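Local coordinates for protein methylxanthine N3-demethylase NdmB (Pseudomonas putida, PDB 6ICL) that removes the N3-methyl group of theobromine and related methylxanthines as a Rieske non-heme iron oxygenase in bacterial caffeine degradation, at residues 66-79 with 135-149. Sequence-based numbering, arbitrary orientation.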
loop_
_atom_site.group_PDB
_atom_site.type_symbol
_atom_site.label_atom_id
_atom_site.label_comp_id
_atom_site.label_asym_id
_atom_site.label_seq_id
_atom_site.Cartn_x
_atom_site.Cartn_y
_atom_site.Cartn_z
ATOM N N LEU A 66 17.971 23.860 6.852
ATOM C CA LEU A 66 19.410 24.051 6.725
ATOM C C LEU A 66 19.941 23.082 5.688
ATOM O O LEU A 66 19.395 21.989 5.512
ATOM C CB LEU A 66 20.159 23.767 8.060
ATOM C CG LEU A 66 19.673 24.460 9.355
ATOM C CD1 LEU A 66 20.567 24.072 10.533
ATOM C CD2 LEU A 66 19.640 25.959 9.197
ATOM N N VAL A 67 21.040 23.461 5.039
ATOM C CA VAL A 67 21.791 22.547 4.183
ATOM C C VAL A 67 23.146 22.294 4.831
ATOM O O VAL A 67 23.787 23.225 5.337
ATOM C CB VAL A 67 21.938 23.095 2.749
ATOM C CG1 VAL A 67 22.520 24.525 2.757
ATOM C CG2 VAL A 67 22.788 22.150 1.899
ATOM N N LEU A 68 23.549 21.030 4.870
ATOM C CA LEU A 68 24.879 20.618 5.281
ATOM C C LEU A 68 25.660 20.202 4.044
ATOM O O LEU A 68 25.133 19.499 3.174
ATOM C CB LEU A 68 24.818 19.443 6.266
ATOM C CG LEU A 68 23.960 19.649 7.528
ATOM C CD1 LEU A 68 23.978 18.411 8.403
ATOM C CD2 LEU A 68 24.427 20.880 8.329
ATOM N N ALA A 69 26.913 20.635 3.957
ATOM C CA ALA A 69 27.787 20.155 2.900
ATOM C C ALA A 69 29.216 20.181 3.408
ATOM O O ALA A 69 29.586 21.033 4.228
ATOM C CB ALA A 69 27.675 21.004 1.633
ATOM N N ARG A 70 30.016 19.247 2.919
ATOM C CA ARG A 70 31.420 19.184 3.300
ATOM C C ARG A 70 32.212 19.868 2.201
ATOM O O ARG A 70 32.251 19.384 1.067
ATOM C CB ARG A 70 31.901 17.752 3.515
ATOM C CG ARG A 70 33.379 17.709 3.896
ATOM C CD ARG A 70 33.645 16.626 4.902
ATOM N NE ARG A 70 33.095 15.362 4.443
ATOM C CZ ARG A 70 32.969 14.289 5.204
ATOM N NH1 ARG A 70 33.357 14.318 6.469
ATOM N NH2 ARG A 70 32.460 13.181 4.690
ATOM N N LEU A 71 32.802 21.018 2.538
ATOM C CA LEU A 71 33.585 21.834 1.624
ATOM C C LEU A 71 35.004 21.917 2.187
ATOM O O LEU A 71 35.193 22.375 3.319
ATOM C CB LEU A 71 32.984 23.237 1.481
ATOM C CG LEU A 71 31.526 23.378 1.017
ATOM C CD1 LEU A 71 31.169 24.844 0.825
ATOM C CD2 LEU A 71 31.270 22.606 -0.267
ATOM N N ASN A 72 35.984 21.442 1.415
ATOM C CA ASN A 72 37.393 21.493 1.814
ATOM C C ASN A 72 37.586 20.852 3.179
ATOM O O ASN A 72 38.178 21.438 4.084
ATOM C CB ASN A 72 37.904 22.933 1.821
ATOM C CG ASN A 72 37.540 23.681 0.554
ATOM O OD1 ASN A 72 37.879 23.240 -0.539
ATOM N ND2 ASN A 72 36.825 24.798 0.690
ATOM N N SER A 73 37.024 19.653 3.334
ATOM C CA SER A 73 37.131 18.809 4.521
ATOM C C SER A 73 36.392 19.340 5.746
ATOM O O SER A 73 36.500 18.737 6.823
ATOM C CB SER A 73 38.592 18.555 4.898
ATOM O OG SER A 73 39.264 17.985 3.796
ATOM N N LYS A 74 35.637 20.433 5.640
ATOM C CA LYS A 74 34.819 20.871 6.763
ATOM C C LYS A 74 33.346 20.936 6.373
ATOM O O LYS A 74 32.981 21.530 5.347
ATOM C CB LYS A 74 35.237 22.247 7.306
ATOM C CG LYS A 74 35.248 22.340 8.877
ATOM C CD LYS A 74 33.922 21.877 9.583
ATOM C CE LYS A 74 34.041 20.575 10.481
ATOM N NZ LYS A 74 33.912 19.197 9.789
ATOM N N ILE A 75 32.509 20.397 7.248
ATOM C CA ILE A 75 31.067 20.447 7.069
ATOM C C ILE A 75 30.568 21.818 7.469
ATOM O O ILE A 75 30.854 22.310 8.565
ATOM C CB ILE A 75 30.384 19.352 7.890
ATOM C CG1 ILE A 75 30.964 17.993 7.517
ATOM C CG2 ILE A 75 28.869 19.376 7.660
ATOM C CD1 ILE A 75 30.319 16.872 8.302
ATOM N N ILE A 76 29.838 22.445 6.571
ATOM C CA ILE A 76 29.229 23.725 6.837
ATOM C C ILE A 76 27.731 23.503 6.960
ATOM O O ILE A 76 27.176 22.501 6.494
ATOM C CB ILE A 76 29.551 24.728 5.713
ATOM C CG1 ILE A 76 28.910 24.236 4.425
ATOM C CG2 ILE A 76 31.057 24.810 5.500
ATOM C CD1 ILE A 76 28.253 25.312 3.608
ATOM N N ALA A 77 27.075 24.454 7.605
ATOM C CA ALA A 77 25.630 24.488 7.729
ATOM C C ALA A 77 25.194 25.861 7.253
ATOM O O ALA A 77 25.762 26.873 7.674
ATOM C CB ALA A 77 25.178 24.232 9.185
ATOM N N ALA A 78 24.227 25.905 6.346
ATOM C CA ALA A 78 23.747 27.174 5.832
ATOM C C ALA A 78 22.244 27.089 5.649
ATOM O O ALA A 78 21.654 26.010 5.737
ATOM C CB ALA A 78 24.430 27.539 4.510
ATOM N N ALA A 79 21.630 28.237 5.364
ATOM C CA ALA A 79 20.207 28.272 5.068
ATOM C C ALA A 79 19.940 27.543 3.756
ATOM O O ALA A 79 20.618 27.789 2.748
ATOM C CB ALA A 79 19.714 29.714 4.982
ATOM N N ILE A 135 23.974 33.804 1.706
ATOM C CA ILE A 135 23.073 33.060 2.573
ATOM C C ILE A 135 23.689 33.003 3.965
ATOM O O ILE A 135 24.912 33.066 4.123
ATOM C CB ILE A 135 22.805 31.638 2.031
ATOM C CG1 ILE A 135 24.070 30.797 2.103
ATOM C CG2 ILE A 135 22.309 31.677 0.576
ATOM C CD1 ILE A 135 23.892 29.422 1.535
ATOM N N SER A 136 22.828 32.882 4.978
ATOM C CA SER A 136 23.294 32.725 6.345
ATOM C C SER A 136 24.079 31.434 6.496
ATOM O O SER A 136 23.657 30.373 6.025
ATOM C CB SER A 136 22.109 32.727 7.312
ATOM O OG SER A 136 21.270 33.844 7.070
ATOM N N SER A 137 25.223 31.535 7.161
ATOM C CA SER A 137 26.114 30.424 7.436
ATOM C C SER A 137 26.175 30.282 8.947
ATOM O O SER A 137 26.142 31.289 9.654
ATOM C CB SER A 137 27.485 30.718 6.816
ATOM O OG SER A 137 28.525 29.915 7.335
ATOM N N PHE A 138 26.215 29.051 9.469
ATOM C CA PHE A 138 26.059 28.868 10.907
ATOM C C PHE A 138 27.221 28.080 11.487
ATOM O O PHE A 138 27.870 27.298 10.793
ATOM C CB PHE A 138 24.714 28.146 11.268
ATOM C CG PHE A 138 23.504 28.845 10.730
ATOM C CD1 PHE A 138 23.060 30.031 11.295
ATOM C CD2 PHE A 138 22.814 28.327 9.646
ATOM C CE1 PHE A 138 21.936 30.687 10.782
ATOM C CE2 PHE A 138 21.695 28.987 9.127
ATOM C CZ PHE A 138 21.255 30.159 9.699
ATOM N N ASP A 139 27.465 28.285 12.782
ATOM C CA ASP A 139 28.374 27.417 13.530
ATOM C C ASP A 139 28.034 25.950 13.311
ATOM O O ASP A 139 26.871 25.547 13.414
ATOM C CB ASP A 139 28.285 27.710 15.022
ATOM C CG ASP A 139 28.975 29.006 15.418
ATOM O OD1 ASP A 139 29.660 29.629 14.581
ATOM O OD2 ASP A 139 28.799 29.392 16.589
ATOM N N CYS A 140 29.062 25.142 13.086
ATOM C CA CYS A 140 28.861 23.748 12.725
ATOM C C CYS A 140 30.159 23.015 12.990
ATOM O O CYS A 140 31.202 23.421 12.481
ATOM C CB CYS A 140 28.431 23.606 11.240
ATOM S SG CYS A 140 28.199 21.883 10.679
ATOM N N GLU A 141 30.100 21.968 13.809
ATOM C CA GLU A 141 31.286 21.209 14.184
ATOM C C GLU A 141 30.885 19.759 14.389
ATOM O O GLU A 141 29.785 19.475 14.865
ATOM C CB GLU A 141 31.946 21.731 15.485
ATOM C CG GLU A 141 32.374 23.220 15.489
ATOM C CD GLU A 141 33.475 23.567 14.456
ATOM O OE1 GLU A 141 34.076 22.632 13.870
ATOM O OE2 GLU A 141 33.713 24.782 14.214
ATOM N N VAL A 142 31.789 18.849 14.043
ATOM C CA VAL A 142 31.594 17.420 14.272
ATOM C C VAL A 142 32.224 17.047 15.611
ATOM O O VAL A 142 33.411 17.296 15.842
ATOM C CB VAL A 142 32.196 16.589 13.124
ATOM C CG1 VAL A 142 32.089 15.085 13.429
ATOM C CG2 VAL A 142 31.489 16.897 11.812
ATOM N N LYS A 143 31.445 16.442 16.499
ATOM C CA LYS A 143 32.019 15.960 17.747
ATOM C C LYS A 143 31.295 14.689 18.143
ATOM O O LYS A 143 30.076 14.607 18.021
ATOM C CB LYS A 143 31.920 17.009 18.860
ATOM C CG LYS A 143 32.843 16.722 20.061
ATOM C CD LYS A 143 32.856 17.893 21.031
ATOM C CE LYS A 143 33.861 17.672 22.157
ATOM N NZ LYS A 143 33.919 18.906 23.013
ATOM N N TYR A 144 32.057 13.699 18.592
ATOM C CA TYR A 144 31.544 12.364 18.898
ATOM C C TYR A 144 30.854 11.728 17.688
ATOM O O TYR A 144 29.880 10.977 17.843
ATOM C CB TYR A 144 30.576 12.360 20.089
ATOM C CG TYR A 144 30.825 13.371 21.189
ATOM C CD1 TYR A 144 32.006 13.365 21.941
ATOM C CD2 TYR A 144 29.853 14.315 21.500
ATOM C CE1 TYR A 144 32.206 14.281 22.985
ATOM C CE2 TYR A 144 30.048 15.236 22.518
ATOM C CZ TYR A 144 31.217 15.220 23.261
ATOM O OH TYR A 144 31.359 16.144 24.281
ATOM N N ASP A 145 31.348 12.033 16.487
ATOM C CA ASP A 145 30.785 11.527 15.232
ATOM C C ASP A 145 29.335 11.959 15.060
ATOM O O ASP A 145 28.514 11.237 14.483
ATOM C CB ASP A 145 30.930 10.006 15.123
ATOM C CG ASP A 145 32.394 9.580 14.959
ATOM O OD1 ASP A 145 33.207 10.424 14.494
ATOM O OD2 ASP A 145 32.730 8.419 15.302
ATOM N N ILE A 146 29.026 13.157 15.547
ATOM C CA ILE A 146 27.721 13.775 15.379
ATOM C C ILE A 146 27.930 15.184 14.849
ATOM O O ILE A 146 28.919 15.836 15.199
ATOM C CB ILE A 146 26.947 13.768 16.710
ATOM C CG1 ILE A 146 26.448 12.343 16.995
ATOM C CG2 ILE A 146 25.810 14.778 16.679
ATOM C CD1 ILE A 146 25.776 12.174 18.363
ATOM N N VAL A 147 27.030 15.643 13.975
ATOM C CA VAL A 147 27.077 16.998 13.435
ATOM C C VAL A 147 26.241 17.935 14.305
ATOM O O VAL A 147 25.028 17.740 14.459
ATOM C CB VAL A 147 26.583 17.031 11.982
ATOM C CG1 VAL A 147 26.739 18.441 11.399
ATOM C CG2 VAL A 147 27.332 15.998 11.144
ATOM N N TRP A 148 26.886 18.976 14.837
ATOM C CA TRP A 148 26.278 19.954 15.732
ATOM C C TRP A 148 26.192 21.297 15.034
ATOM O O TRP A 148 27.109 21.696 14.307
ATOM C CB TRP A 148 27.107 20.120 17.011
ATOM C CG TRP A 148 27.282 18.875 17.754
ATOM C CD1 TRP A 148 28.251 17.924 17.564
ATOM C CD2 TRP A 148 26.453 18.403 18.805
ATOM N NE1 TRP A 148 28.079 16.890 18.454
ATOM C CE2 TRP A 148 26.977 17.163 19.229
ATOM C CE3 TRP A 148 25.315 18.914 19.445
ATOM C CZ2 TRP A 148 26.395 16.420 20.250
ATOM C CZ3 TRP A 148 24.749 18.188 20.462
ATOM C CH2 TRP A 148 25.285 16.950 20.859
ATOM N N VAL A 149 25.102 22.002 15.267
ATOM C CA VAL A 149 24.885 23.321 14.704
ATOM C C VAL A 149 24.420 24.246 15.824
ATOM O O VAL A 149 23.606 23.860 16.669
ATOM C CB VAL A 149 23.843 23.303 13.563
ATOM C CG1 VAL A 149 23.594 24.722 13.038
ATOM C CG2 VAL A 149 24.266 22.358 12.427
HETATM O O HOH W 1 31.599 25.113 9.536
HETATM O O HOH W 2 29.104 26.420 8.707
#
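The ring of Phe138 meets Leu66 and the backbone of Ala78 and Ala79 obliquely; the side chains of Leu66 and Phe138 cross at about a right angle, Leu66 CD2 lying 3.7 Å from Phe138 CE2. With CG beside its own backbone N (chi1 -56°), the CD2/CE2 side of the ring comes beside the backbone of Ala77 to Ala79, where small alanines let it approach. Were an alanine to replace Phe138, Leu66 CD2 would probably lose its aromatic partner and a gap would open beside Ala79. Trp148, in the second hairpin, carries Ile146 CG2 on one face and has Glu141 O and Lys143 N at its edge. Two hairpins join here, strand 74-79 antiparallel to 137-143: Phe138 N donates to Ala77 O (2.9 Å) and Ala79 N to Ser136 O (3.0 Å). Beyond Phe138 the strands diverge, and a water bridges Ala77 N and Phe138 O. Ala77's lone methyl is small enough to touch both Cys140 CB and Val149 CG2 (each 3.9 Å); farther along, longer branched chains span the widening wedge, Ile75 CD1 packing on Val142 CG2 (3.7 Å) and Leu68 meeting Val147 tip to tip. Two direct bonds thus fix the register of this Rieske-domain strand pair, while water and apolar contact join its splayed part.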